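Long-range contacts in epoxide hydrolase (Aspergillus niger, PDB 3G02), which probably hydrolyses epoxides to vicinal diols, here as a laboratory-evolved enantioselective variant with an alpha/beta hydrolase fold: residues 167-171 / 197-202; 193-197 / 314-318. The protein carries 9 engineered substitutions. All coordinates share one frame; numbering follows the deposited sequence.

Contact 1 of 2, residues 167-171 / 197-202; sequences LMDNA and FVGRLL. With FMT (formic acid), chain D.
Leu167 meets the ring of Phe197 obliquely and at about a right angle to that side chain, its CD1 lying 3.5 Å from Phe197 CD2 and only slightly farther from CE2. Its CG stands anti to the carbonyl carbon (chi1 -67°), which sends the branch across to helix 194-205, while CB, also directed at that helix, touches Leu201 CD1 at 3.8 Å. That same Leu201 methyl also rests on the peptide joining Leu167 to Met168. The other Leu201 branch, CD2, is met by Met168 CE at 3.8 Å. Although the CB of Met168 points away, two bends along its chain fold the thioether back and lay its methyl along the exposed margin of the interface. The two helices, 167-180 and 194-205, belong to the alpha/beta hydrolase fold, where the second follows strand 187-191 of the central sheet; their short segments approach to 8.8 Å between axes and cross at -70°. Ala171 lets the backbones come near here, its small side chain opposite Val198, Leu201 and Leu202. Val198 CG1 reaches Ala171 CA at 3.7 Å, while its other methyl, CG2, touches Asn170 CB. Leu202 CD2 packs against Ala171 O at 3.3 Å and also lies near Ala171 CB; the same side chain reaches Tyr187 and Ile189 on the strand. The Asn170 amide turns elsewhere, with ND2 bonded to Gly166 O and His313 NE2. Beyond the apolar interface, Arg200 NE donates to O2 of a formic acid at 2.7 Å, and NH2 adds a weak bond to that oxygen.

Contact 2 of 2, residues 193-197 / 314-318; sequences DIGSF and TYREW. Engineered in segment 314-318: Trp318 (natural residue Thr). With FMT (formic acid), chain C.
Ile194 lies across one face of the indole of Trp318, an engineered residue (threonine in the natural protein). Its CG1 forms a CH-pi contact, 3.7 Å from the centroid of the six-membered ring and 10° off the normal. The terminal CD1 continues to Tyr315 CE1, also at 3.7 Å, and to the hydroxyl oxygen of Thr314. Phe197 meets the indole mainly through CB, near the indole plane at the CD1 and NE1 edge. Between the predicted nucleophile Asp193 and predicted proton donor Tyr315 sits a formic acid: Tyr315 OH donates to its O2 at 2.6 Å, and its O1 is 2.5 Å from Asp193 OD1. Trp318 CZ3 comes within 3.5 Å of the formic acid carbon, and the Tyr252 hydroxyl is hydrogen-bonded to the same molecule. A water in the plane of the indole accepts from Trp318 NE1 at 2.9 Å and donates to Asp193 O, tying the engineered ring to the turn before helix 194-205. That turn has the form of a nucleophile elbow: Asp193 has positive phi (53°), and its OD2 receives bonds from Ile194 N, from above the carboxylate plane, and Trp118 N. Tyr315 is placed by an edge-to-face contact with His256 and by packing on helix 251-258. This arrangement is consistent with epoxide opening in the family, where an aspartate attacks a ring carbon while tyrosine protonates the leaving oxygen.

Overall arrangement
Contacts 1 and 2 share Phe197 and follow one another along helix 194-205, their centres about 8 Å apart. Contact 2 takes up the start of that helix at the predicted active site, whereas contact 1 lies further along it, against helix 167-180. Leu167 bridges the two: its N probably donates to Glu317 OE1 at 2.9 Å, its CD2 packs 3.9 Å from Ile194 CG2, and its CD1 lies near Trp318 N. The Leu167 side chain remains about 8 Å from that of Tyr315, so contact 1 lies near, but not in, the predicted active site. Within contact 2, the side chain of Asp193 is about 3 Å from that of His375, another predicted active-site residue.

Contact 1 of 2, residues 167-171 / 197-202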
loop_
_atom_site.group_PDB
_atom_site.type_symbol
_atom_site.label_atom_id
_atom_site.label_comp_id
_atom_site.label_asym_id
_atom_site.label_seq_id
_atom_site.Cartn_x
_atom_site.Cartn_y
_atom_site.Cartn_z
ATOM N N LEU A 167 0.389 -3.790 20.900
ATOM C CA LEU A 167 0.036 -5.189 21.119
ATOM C C LEU A 167 -0.158 -5.532 22.596
ATOM O O LEU A 167 -1.086 -6.261 22.938
ATOM C CB LEU A 167 1.059 -6.118 20.453
ATOM C CG LEU A 167 1.081 -6.061 18.917
ATOM C CD1 LEU A 167 2.420 -6.495 18.350
ATOM C CD2 LEU A 167 -0.058 -6.889 18.326
ATOM N N MET A 168 0.693 -4.983 23.462
ATOM C CA MET A 168 0.561 -5.207 24.905
ATOM C C MET A 168 -0.739 -4.623 25.450
ATOM O O MET A 168 -1.378 -5.213 26.324
ATOM C CB MET A 168 1.761 -4.629 25.661
ATOM C CG MET A 168 1.798 -4.994 27.146
ATOM S SD MET A 168 1.907 -6.777 27.432
ATOM C CE MET A 168 3.554 -7.130 26.829
ATOM N N ASP A 169 -1.126 -3.462 24.927
ATOM C CA ASP A 169 -2.387 -2.828 25.296
ATOM C C ASP A 169 -3.581 -3.705 24.918
ATOM O O ASP A 169 -4.537 -3.832 25.686
ATOM C CB ASP A 169 -2.513 -1.463 24.622
ATOM C CG ASP A 169 -1.487 -0.462 25.119
ATOM O OD1 ASP A 169 -1.361 -0.284 26.350
ATOM O OD2 ASP A 169 -0.810 0.158 24.274
ATOM N N ASN A 170 -3.514 -4.305 23.731
ATOM C CA ASN A 170 -4.528 -5.255 23.296
ATOM C C ASN A 170 -4.626 -6.451 24.238
ATOM O O ASN A 170 -5.728 -6.863 24.617
ATOM C CB ASN A 170 -4.247 -5.729 21.867
ATOM C CG ASN A 170 -4.838 -4.804 20.813
ATOM O OD1 ASN A 170 -5.906 -5.079 20.274
ATOM N ND2 ASN A 170 -4.148 -3.708 20.518
ATOM N N ALA A 171 -3.468 -6.992 24.613
ATOM C CA ALA A 171 -3.391 -8.116 25.547
ATOM C C ALA A 171 -4.008 -7.757 26.895
ATOM O O ALA A 171 -4.801 -8.522 27.448
ATOM C CB ALA A 171 -1.953 -8.575 25.713
ATOM N N PHE A 197 -0.156 -13.169 18.272
ATOM C CA PHE A 197 0.841 -12.386 18.992
ATOM C C PHE A 197 0.266 -11.850 20.298
ATOM O O PHE A 197 0.948 -11.871 21.319
ATOM C CB PHE A 197 1.470 -11.268 18.152
ATOM C CG PHE A 197 2.776 -10.776 18.719
ATOM C CD1 PHE A 197 3.979 -11.368 18.343
ATOM C CD2 PHE A 197 2.797 -9.762 19.674
ATOM C CE1 PHE A 197 5.189 -10.934 18.887
ATOM C CE2 PHE A 197 4.003 -9.315 20.222
ATOM C CZ PHE A 197 5.196 -9.905 19.827
ATOM N N VAL A 198 -0.986 -11.396 20.267
ATOM C CA VAL A 198 -1.698 -11.036 21.496
ATOM C C VAL A 198 -1.730 -12.244 22.440
ATOM O O VAL A 198 -1.415 -12.116 23.628
ATOM C CB VAL A 198 -3.119 -10.509 21.205
ATOM C CG1 VAL A 198 -3.875 -10.198 22.498
ATOM C CG2 VAL A 198 -3.047 -9.261 20.333
ATOM N N GLY A 199 -2.067 -13.415 21.899
ATOM C CA GLY A 199 -2.050 -14.661 22.673
ATOM C C GLY A 199 -0.691 -15.010 23.263
ATOM O O GLY A 199 -0.607 -15.475 24.404
ATOM N N ARG A 200 0.370 -14.792 22.490
ATOM C CA ARG A 200 1.733 -15.014 22.968
ATOM C C ARG A 200 2.029 -14.130 24.181
ATOM O O ARG A 200 2.547 -14.613 25.191
ATOM C CB ARG A 200 2.757 -14.755 21.855
ATOM C CG ARG A 200 4.212 -14.955 22.288
ATOM C CD ARG A 200 5.179 -14.962 21.110
ATOM N NE ARG A 200 5.003 -16.140 20.260
ATOM C CZ ARG A 200 5.593 -17.317 20.457
ATOM N NH1 ARG A 200 6.421 -17.500 21.483
ATOM N NH2 ARG A 200 5.360 -18.320 19.618
ATOM N N LEU A 201 1.688 -12.847 24.080
ATOM C CA LEU A 201 1.915 -11.902 25.178
ATOM C C LEU A 201 1.130 -12.284 26.432
ATOM O O LEU A 201 1.638 -12.162 27.555
ATOM C CB LEU A 201 1.585 -10.470 24.752
ATOM C CG LEU A 201 2.457 -9.840 23.662
ATOM C CD1 LEU A 201 1.914 -8.476 23.292
ATOM C CD2 LEU A 201 3.919 -9.734 24.094
ATOM N N LEU A 202 -0.099 -12.754 26.241
ATOM C CA LEU A 202 -0.905 -13.266 27.350
ATOM C C LEU A 202 -0.243 -14.476 28.013
ATOM O O LEU A 202 -0.163 -14.554 29.244
ATOM C CB LEU A 202 -2.325 -13.600 26.880
ATOM C CG LEU A 202 -3.170 -12.377 26.496
ATOM C CD1 LEU A 202 -4.395 -12.771 25.692
ATOM C CD2 LEU A 202 -3.569 -11.570 27.731
HETATM C C FMT D . 2.976 -15.399 17.319
HETATM O O1 FMT D . 2.868 -15.100 16.130
HETATM O O2 FMT D . 3.863 -16.131 17.761
#

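Contact 2 of 2, residues 193-197 / 314-318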
loop_
_atom_site.group_PDB
_atom_site.type_symbol
_atom_site.label_atom_id
_atom_site.label_comp_id
_atom_site.label_asym_id
_atom_site.label_seq_id
_atom_site.Cartn_x
_atom_site.Cartn_y
_atom_site.Cartn_z
ATOM N N ASP A 193 -3.304 -15.178 13.431
ATOM C CA ASP A 193 -2.931 -13.873 12.889
ATOM C C ASP A 193 -2.413 -12.942 13.999
ATOM O O ASP A 193 -1.637 -13.375 14.859
ATOM C CB ASP A 193 -4.116 -13.271 12.130
ATOM C CG ASP A 193 -3.685 -12.247 11.118
ATOM O OD1 ASP A 193 -3.081 -12.650 10.109
ATOM O OD2 ASP A 193 -3.932 -11.046 11.343
ATOM N N ILE A 194 -2.835 -11.679 13.998
ATOM C CA ILE A 194 -2.424 -10.734 15.040
ATOM C C ILE A 194 -2.830 -11.258 16.419
ATOM O O ILE A 194 -2.084 -11.118 17.387
ATOM C CB ILE A 194 -2.987 -9.323 14.771
ATOM C CG1 ILE A 194 -2.360 -8.756 13.493
ATOM C CG2 ILE A 194 -2.724 -8.382 15.959
ATOM C CD1 ILE A 194 -3.110 -7.575 12.898
ATOM N N GLY A 195 -3.990 -11.908 16.485
ATOM C CA GLY A 195 -4.449 -12.548 17.717
ATOM C C GLY A 195 -3.465 -13.549 18.306
ATOM O O GLY A 195 -3.462 -13.763 19.517
ATOM N N SER A 196 -2.654 -14.177 17.453
ATOM C CA SER A 196 -1.601 -15.083 17.923
ATOM C C SER A 196 -0.587 -14.330 18.763
ATOM O O SER A 196 -0.207 -14.789 19.842
ATOM C CB SER A 196 -0.889 -15.775 16.759
ATOM O OG SER A 196 -1.655 -16.849 16.251
ATOM N N PHE A 197 -0.156 -13.169 18.272
ATOM C CA PHE A 197 0.841 -12.386 18.992
ATOM C C PHE A 197 0.266 -11.850 20.298
ATOM O O PHE A 197 0.948 -11.871 21.319
ATOM C CB PHE A 197 1.470 -11.268 18.152
ATOM C CG PHE A 197 2.776 -10.776 18.719
ATOM C CD1 PHE A 197 3.979 -11.368 18.343
ATOM C CD2 PHE A 197 2.797 -9.762 19.674
ATOM C CE1 PHE A 197 5.189 -10.934 18.887
ATOM C CE2 PHE A 197 4.003 -9.315 20.222
ATOM C CZ PHE A 197 5.196 -9.905 19.827
ATOM N N THR A 314 -1.908 -1.824 15.236
ATOM C CA THR A 314 -0.948 -2.813 15.710
ATOM C C THR A 314 0.182 -3.081 14.727
ATOM O O THR A 314 1.236 -3.570 15.124
ATOM C CB THR A 314 -1.624 -4.154 16.009
ATOM O OG1 THR A 314 -2.403 -4.537 14.875
ATOM C CG2 THR A 314 -2.524 -4.036 17.235
ATOM N N TYR A 315 -0.029 -2.772 13.450
ATOM C CA TYR A 315 0.962 -3.131 12.437
ATOM C C TYR A 315 2.343 -2.521 12.658
ATOM O O TYR A 315 3.348 -3.166 12.392
ATOM C CB TYR A 315 0.455 -2.814 11.030
ATOM C CG TYR A 315 -0.450 -3.889 10.489
ATOM C CD1 TYR A 315 -1.789 -3.951 10.870
ATOM C CD2 TYR A 315 0.034 -4.858 9.608
ATOM C CE1 TYR A 315 -2.627 -4.945 10.377
ATOM C CE2 TYR A 315 -0.792 -5.857 9.113
ATOM C CZ TYR A 315 -2.120 -5.895 9.504
ATOM O OH TYR A 315 -2.954 -6.877 9.019
ATOM N N ARG A 316 2.392 -1.289 13.154
ATOM C CA ARG A 316 3.688 -0.645 13.394
ATOM C C ARG A 316 4.512 -1.360 14.468
ATOM O O ARG A 316 5.729 -1.192 14.520
ATOM C CB ARG A 316 3.533 0.845 13.699
ATOM C CG ARG A 316 2.600 1.180 14.841
ATOM C CD ARG A 316 2.459 2.676 14.918
ATOM N NE ARG A 316 1.437 3.137 15.852
ATOM C CZ ARG A 316 0.160 3.340 15.539
ATOM N NH1 ARG A 316 -0.283 3.088 14.311
ATOM N NH2 ARG A 316 -0.682 3.788 16.458
ATOM N N GLU A 317 3.850 -2.166 15.299
ATOM C CA GLU A 317 4.542 -3.041 16.254
ATOM C C GLU A 317 4.641 -4.487 15.760
ATOM O O GLU A 317 5.612 -5.185 16.062
ATOM C CB GLU A 317 3.846 -3.023 17.614
ATOM C CG GLU A 317 3.918 -1.694 18.342
ATOM C CD GLU A 317 3.563 -1.807 19.813
ATOM O OE1 GLU A 317 3.017 -2.857 20.219
ATOM O OE2 GLU A 317 3.836 -0.841 20.559
ATOM N N TRP A 318 3.636 -4.940 15.013
ATOM C CA TRP A 318 3.551 -6.346 14.605
ATOM C C TRP A 318 4.497 -6.718 13.459
ATOM O O TRP A 318 5.044 -7.823 13.444
ATOM C CB TRP A 318 2.101 -6.707 14.258
ATOM C CG TRP A 318 1.834 -8.179 14.040
ATOM C CD1 TRP A 318 2.008 -9.197 14.942
ATOM C CD2 TRP A 318 1.311 -8.783 12.852
ATOM N NE1 TRP A 318 1.637 -10.395 14.382
ATOM C CE2 TRP A 318 1.206 -10.171 13.100
ATOM C CE3 TRP A 318 0.925 -8.288 11.597
ATOM C CZ2 TRP A 318 0.732 -11.070 12.140
ATOM C CZ3 TRP A 318 0.458 -9.182 10.644
ATOM C CH2 TRP A 318 0.363 -10.560 10.924
HETATM C C FMT C . -2.347 -9.904 8.693
HETATM O O1 FMT C . -2.074 -11.079 8.471
HETATM O O2 FMT C . -1.897 -8.986 8.006
HETATM O O HOH W 1 1.297 -13.206 15.105
#